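Local coordinates for chitin deacetylase 1 (Bombyx mori, PDB 5ZNT), which removes N-acetyl groups from the N-acetylglucosamine units of chitin in a zinc-dependent hydrolysis, giving chitosan and acetate, at residues A[28-42]-A[297-310]. Numbering follows the deposited sequence.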
loop_
_atom_site.group_PDB
_atom_site.type_symbol
_atom_site.label_atom_id
_atom_site.label_comp_id
_atom_site.label_asym_id
_atom_site.label_seq_id
_atom_site.Cartn_x
_atom_site.Cartn_y
_atom_site.Cartn_z
ATOM N N PRO A 28 7.260 15.944 9.188
ATOM C CA PRO A 28 8.085 15.366 10.254
ATOM C C PRO A 28 9.398 16.117 10.427
ATOM O O PRO A 28 9.991 16.602 9.462
ATOM C CB PRO A 28 8.317 13.924 9.780
ATOM C CG PRO A 28 7.086 13.620 8.942
ATOM C CD PRO A 28 6.709 14.919 8.277
ATOM N N GLY A 29 9.839 16.228 11.679
ATOM C CA GLY A 29 11.072 16.946 11.982
ATOM C C GLY A 29 11.055 18.424 11.660
ATOM O O GLY A 29 12.100 19.075 11.754
ATOM N N ASP A 30 9.897 18.965 11.282
ATOM C CA ASP A 30 9.729 20.364 10.895
ATOM C C ASP A 30 10.766 20.794 9.857
ATOM O O ASP A 30 11.240 21.932 9.855
ATOM C CB ASP A 30 9.765 21.288 12.119
ATOM C CG ASP A 30 9.217 22.682 11.810
ATOM O OD1 ASP A 30 8.143 22.779 11.167
ATOM O OD2 ASP A 30 9.871 23.682 12.190
ATOM N N LEU A 31 11.112 19.881 8.951
ATOM C CA LEU A 31 11.967 20.251 7.836
ATOM C C LEU A 31 11.220 21.219 6.919
ATOM O O LEU A 31 9.990 21.150 6.800
ATOM C CB LEU A 31 12.403 19.012 7.051
ATOM C CG LEU A 31 13.663 18.252 7.489
ATOM C CD1 LEU A 31 13.521 17.704 8.875
ATOM C CD2 LEU A 31 13.987 17.108 6.514
ATOM N N PRO A 32 11.933 22.157 6.289
ATOM C CA PRO A 32 11.297 23.009 5.277
ATOM C C PRO A 32 10.832 22.176 4.093
ATOM O O PRO A 32 11.560 21.308 3.618
ATOM C CB PRO A 32 12.423 23.965 4.850
ATOM C CG PRO A 32 13.535 23.748 5.821
ATOM C CD PRO A 32 13.387 22.389 6.370
ATOM N N ALA A 33 9.639 22.496 3.578
ATOM C CA ALA A 33 9.091 21.756 2.440
ATOM C C ALA A 33 10.076 21.691 1.275
ATOM O O ALA A 33 10.208 20.644 0.625
ATOM C CB ALA A 33 7.769 22.388 1.994
ATOM N N ARG A 34 10.797 22.787 1.002
ATOM C CA ARG A 34 11.698 22.793 -0.148
ATOM C C ARG A 34 12.874 21.832 0.023
ATOM O O ARG A 34 13.523 21.485 -0.969
ATOM C CB ARG A 34 12.208 24.219 -0.420
ATOM C CG ARG A 34 13.383 24.623 0.458
ATOM C CD ARG A 34 13.651 26.130 0.428
ATOM N NE ARG A 34 12.917 26.823 1.489
ATOM C CZ ARG A 34 13.452 27.223 2.640
ATOM N NH1 ARG A 34 14.736 27.000 2.897
ATOM N NH2 ARG A 34 12.693 27.837 3.543
ATOM N N ASP A 35 13.161 21.377 1.240
ATOM C CA ASP A 35 14.238 20.415 1.451
ATOM C C ASP A 35 13.746 18.980 1.623
ATOM O O ASP A 35 14.564 18.079 1.824
ATOM C CB ASP A 35 15.075 20.807 2.672
ATOM C CG ASP A 35 15.813 22.130 2.476
ATOM O OD1 ASP A 35 16.328 22.379 1.363
ATOM O OD2 ASP A 35 15.864 22.916 3.439
ATOM N N VAL A 36 12.444 18.748 1.538
ATOM C CA VAL A 36 11.843 17.426 1.746
ATOM C C VAL A 36 11.773 16.678 0.416
ATOM O O VAL A 36 11.206 17.202 -0.547
ATOM C CB VAL A 36 10.447 17.568 2.386
ATOM C CG1 VAL A 36 9.688 16.224 2.427
ATOM C CG2 VAL A 36 10.565 18.186 3.797
ATOM N N PRO A 37 12.315 15.460 0.313
ATOM C CA PRO A 37 12.091 14.652 -0.899
ATOM C C PRO A 37 10.603 14.354 -1.064
ATOM O O PRO A 37 9.917 13.999 -0.100
ATOM C CB PRO A 37 12.876 13.360 -0.630
ATOM C CG PRO A 37 13.620 13.576 0.648
ATOM C CD PRO A 37 12.935 14.682 1.390
ATOM N N GLN A 38 10.102 14.531 -2.276
ATOM C CA GLN A 38 8.713 14.206 -2.583
ATOM C C GLN A 38 8.604 12.694 -2.774
ATOM O O GLN A 38 9.080 12.150 -3.771
ATOM C CB GLN A 38 8.254 14.940 -3.835
ATOM C CG GLN A 38 6.812 14.630 -4.240
ATOM C CD GLN A 38 5.803 14.976 -3.133
ATOM O OE1 GLN A 38 5.557 16.155 -2.850
ATOM N NE2 GLN A 38 5.195 13.944 -2.522
ATOM N N MET A 39 7.980 12.018 -1.825
ATOM C CA MET A 39 7.783 10.579 -1.909
ATOM C C MET A 39 6.511 10.264 -2.684
ATOM O O MET A 39 5.490 10.941 -2.527
ATOM C CB MET A 39 7.710 9.981 -0.506
ATOM C CG MET A 39 9.046 10.038 0.217
ATOM S SD MET A 39 8.907 9.533 1.943
ATOM C CE MET A 39 8.788 11.104 2.811
ATOM N N ILE A 40 6.582 9.236 -3.531
ATOM C CA ILE A 40 5.417 8.731 -4.248
ATOM C C ILE A 40 5.310 7.241 -3.940
ATOM O O ILE A 40 6.287 6.506 -4.103
ATOM C CB ILE A 40 5.524 8.982 -5.764
ATOM C CG1 ILE A 40 5.715 10.492 -6.017
ATOM C CG2 ILE A 40 4.252 8.508 -6.496
ATOM C CD1 ILE A 40 5.904 10.867 -7.498
ATOM N N THR A 41 4.140 6.803 -3.483
ATOM C CA THR A 41 3.907 5.388 -3.177
ATOM C C THR A 41 2.949 4.838 -4.226
ATOM O O THR A 41 1.734 4.980 -4.109
ATOM C CB THR A 41 3.348 5.180 -1.768
ATOM O OG1 THR A 41 2.092 5.855 -1.616
ATOM C CG2 THR A 41 4.320 5.705 -0.713
ATOM N N ILE A 42 3.511 4.239 -5.273
ATOM C CA ILE A 42 2.712 3.433 -6.182
ATOM C C ILE A 42 2.328 2.143 -5.470
ATOM O O ILE A 42 3.187 1.471 -4.893
ATOM C CB ILE A 42 3.509 3.117 -7.453
ATOM C CG1 ILE A 42 3.873 4.396 -8.209
ATOM C CG2 ILE A 42 2.736 2.135 -8.336
ATOM C CD1 ILE A 42 4.964 4.127 -9.267
ATOM N N ASP A 297 14.586 15.407 -6.760
ATOM C CA ASP A 297 14.028 15.451 -5.413
ATOM C C ASP A 297 12.736 14.640 -5.278
ATOM O O ASP A 297 11.959 14.882 -4.349
ATOM C CB ASP A 297 13.784 16.910 -4.996
ATOM C CG ASP A 297 12.928 17.669 -5.995
ATOM O OD1 ASP A 297 12.569 17.092 -7.047
ATOM O OD2 ASP A 297 12.610 18.857 -5.741
ATOM N N VAL A 298 12.496 13.682 -6.176
ATOM C CA VAL A 298 11.292 12.849 -6.162
ATOM C C VAL A 298 11.735 11.388 -6.071
ATOM O O VAL A 298 12.566 10.942 -6.870
ATOM C CB VAL A 298 10.422 13.086 -7.413
ATOM C CG1 VAL A 298 9.299 12.019 -7.534
ATOM C CG2 VAL A 298 9.807 14.495 -7.397
ATOM N N TYR A 299 11.186 10.652 -5.107
ATOM C CA TYR A 299 11.509 9.238 -4.892
ATOM C C TYR A 299 10.233 8.396 -4.923
ATOM O O TYR A 299 9.286 8.676 -4.182
ATOM C CB TYR A 299 12.188 9.019 -3.539
ATOM C CG TYR A 299 13.645 9.402 -3.495
ATOM C CD1 TYR A 299 14.030 10.747 -3.446
ATOM C CD2 TYR A 299 14.637 8.426 -3.477
ATOM C CE1 TYR A 299 15.382 11.108 -3.389
ATOM C CE2 TYR A 299 15.981 8.774 -3.416
ATOM C CZ TYR A 299 16.340 10.114 -3.373
ATOM O OH TYR A 299 17.672 10.443 -3.307
ATOM N N PHE A 300 10.235 7.348 -5.752
ATOM C CA PHE A 300 9.187 6.322 -5.735
ATOM C C PHE A 300 9.630 5.237 -4.772
ATOM O O PHE A 300 10.592 4.510 -5.050
ATOM C CB PHE A 300 8.968 5.755 -7.134
ATOM C CG PHE A 300 8.432 6.759 -8.113
ATOM C CD1 PHE A 300 9.283 7.665 -8.726
ATOM C CD2 PHE A 300 7.076 6.799 -8.421
ATOM C CE1 PHE A 300 8.793 8.603 -9.622
ATOM C CE2 PHE A 300 6.584 7.723 -9.342
ATOM C CZ PHE A 300 7.440 8.631 -9.927
ATOM N N VAL A 301 8.948 5.144 -3.625
ATOM C CA VAL A 301 9.355 4.288 -2.523
ATOM C C VAL A 301 8.184 3.420 -2.057
ATOM O O VAL A 301 7.014 3.685 -2.359
ATOM C CB VAL A 301 9.898 5.130 -1.343
ATOM C CG1 VAL A 301 11.193 5.878 -1.757
ATOM C CG2 VAL A 301 8.838 6.119 -0.892
ATOM N N THR A 302 8.514 2.386 -1.284
ATOM C CA THR A 302 7.484 1.563 -0.660
ATOM C C THR A 302 6.845 2.301 0.512
ATOM O O THR A 302 7.354 3.312 1.006
ATOM C CB THR A 302 8.064 0.246 -0.161
ATOM O OG1 THR A 302 8.900 0.495 0.974
ATOM C CG2 THR A 302 8.895 -0.443 -1.245
ATOM N N MET A 303 5.738 1.743 1.002
ATOM C CA MET A 303 5.084 2.318 2.179
ATOM C C MET A 303 5.977 2.232 3.402
ATOM O O MET A 303 6.071 3.184 4.184
ATOM C CB MET A 303 3.769 1.598 2.455
ATOM C CG MET A 303 2.873 1.523 1.269
ATOM S SD MET A 303 1.985 3.058 1.134
ATOM C CE MET A 303 0.408 2.498 1.567
ATOM N N THR A 304 6.589 1.062 3.627
ATOM C CA THR A 304 7.521 0.928 4.739
ATOM C C THR A 304 8.633 1.968 4.640
ATOM O O THR A 304 9.052 2.538 5.654
ATOM C CB THR A 304 8.105 -0.486 4.772
ATOM O OG1 THR A 304 7.089 -1.406 5.182
ATOM C CG2 THR A 304 9.302 -0.593 5.756
ATOM N N GLN A 305 9.097 2.257 3.418
ATOM C CA GLN A 305 10.159 3.246 3.250
ATOM C C GLN A 305 9.686 4.658 3.600
ATOM O O GLN A 305 10.492 5.474 4.067
ATOM C CB GLN A 305 10.705 3.183 1.824
ATOM C CG GLN A 305 11.661 2.020 1.654
ATOM C CD GLN A 305 12.046 1.741 0.229
ATOM O OE1 GLN A 305 11.458 2.274 -0.716
ATOM N NE2 GLN A 305 13.065 0.909 0.058
ATOM N N VAL A 306 8.404 4.969 3.392
ATOM C CA VAL A 306 7.885 6.252 3.863
ATOM C C VAL A 306 8.007 6.333 5.379
ATOM O O VAL A 306 8.527 7.312 5.928
ATOM C CB VAL A 306 6.431 6.472 3.408
ATOM C CG1 VAL A 306 5.881 7.770 4.033
ATOM C CG2 VAL A 306 6.353 6.570 1.906
ATOM N N ILE A 307 7.544 5.291 6.076
ATOM C CA ILE A 307 7.607 5.280 7.536
ATOM C C ILE A 307 9.052 5.390 8.017
ATOM O O ILE A 307 9.339 6.061 9.013
ATOM C CB ILE A 307 6.914 4.016 8.089
ATOM C CG1 ILE A 307 5.420 4.044 7.760
ATOM C CG2 ILE A 307 7.139 3.878 9.606
ATOM C CD1 ILE A 307 4.667 2.723 8.101
ATOM N N GLN A 308 9.989 4.747 7.313
ATOM C CA GLN A 308 11.386 4.827 7.725
ATOM C C GLN A 308 11.911 6.255 7.598
ATOM O O GLN A 308 12.666 6.724 8.463
ATOM C CB GLN A 308 12.227 3.845 6.910
ATOM C CG GLN A 308 12.026 2.405 7.351
ATOM C CD GLN A 308 12.625 1.423 6.382
ATOM O OE1 GLN A 308 12.558 1.613 5.168
ATOM N NE2 GLN A 308 13.231 0.368 6.911
ATOM N N TRP A 309 11.484 6.979 6.560
ATOM C CA TRP A 309 11.849 8.389 6.442
ATOM C C TRP A 309 11.203 9.223 7.543
ATOM O O TRP A 309 11.859 10.086 8.139
ATOM C CB TRP A 309 11.447 8.928 5.073
ATOM C CG TRP A 309 11.912 10.347 4.819
ATOM C CD1 TRP A 309 13.031 10.731 4.133
ATOM C CD2 TRP A 309 11.271 11.557 5.248
ATOM N NE1 TRP A 309 13.135 12.104 4.115
ATOM C CE2 TRP A 309 12.070 12.635 4.795
ATOM C CE3 TRP A 309 10.112 11.834 5.976
ATOM C CZ2 TRP A 309 11.741 13.969 5.044
ATOM C CZ3 TRP A 309 9.784 13.161 6.225
ATOM C CH2 TRP A 309 10.593 14.213 5.752
ATOM N N VAL A 310 9.915 8.998 7.819
ATOM C CA VAL A 310 9.240 9.736 8.892
ATOM C C VAL A 310 9.978 9.554 10.205
ATOM O O VAL A 310 10.049 10.471 11.032
ATOM C CB VAL A 310 7.767 9.298 9.006
ATOM C CG1 VAL A 310 7.117 9.881 10.271
ATOM C CG2 VAL A 310 6.996 9.747 7.781
HETATM O O HOH W 1 13.467 20.779 -3.627
HETATM O O HOH W 2 4.626 2.188 -2.676
#
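Strand 298-300 pairs in parallel with strand 38-42, and the helix that follows packs back over one face of it, a strand-to-helix unit of the barrel. Gln-38 and Ile-40 each turn both N-H and C=O to the neighbouring strand: Gln-38 N donates to Asp-297 O (2.8 Å) and Gln-38 O accepts from Tyr-299 N, then Ile-40 N meets Tyr-299 O and Ile-40 O takes Val-301 N (3.0 Å). Through Leu-265 and Leu-267 strand 38-42 also pairs with strand 265-270, within the parallel sheet of the CE4 deacetylase domain, a distorted (beta/alpha) barrel in this family. On the face bearing Ile-40, its CD1 lies 3.6 Å from Val-298 CG1 and meets Phe-300 at CZ, while Ile-42 CD1 comes to Phe-300 CD2; helix 278-294 covers this layer. Met-39 and Thr-41 serve the other face, beneath helix 303-310, which runs roughly antiparallel to the strand (154°) with its axis 8.9 Å away. Methyl groups pack tightly there, Thr-41 CG2 only 3.4 Å from Val-306 CG2. The Met-39 chain, bent at its last torsion (chi3 -98°), sets CE over one face of the Trp-309 indole, 3.9 Å from the six-ring centroid, a CH-pi contact, with SD oblique to the five-membered ring. Trp-309 reaches back to the incoming chain because its CG stands anti to the backbone N (chi1 -174°); Pro-28 CG sits at its edge, 3.9 Å from CZ3, Val-36 and Pro-37 approach obliquely, and its NE1 donates to Arg-314 O. Replacing Trp-309 by alanine would probably leave Met-39 CE without its aromatic face and deprive Pro-28, Val-36 and Pro-37 of a shared partner. At the helix start Thr-302 and Gln-305 form a capping box: Gln-305 N donates to Thr-302 OG1, Thr-302 N to Gln-305 OE1.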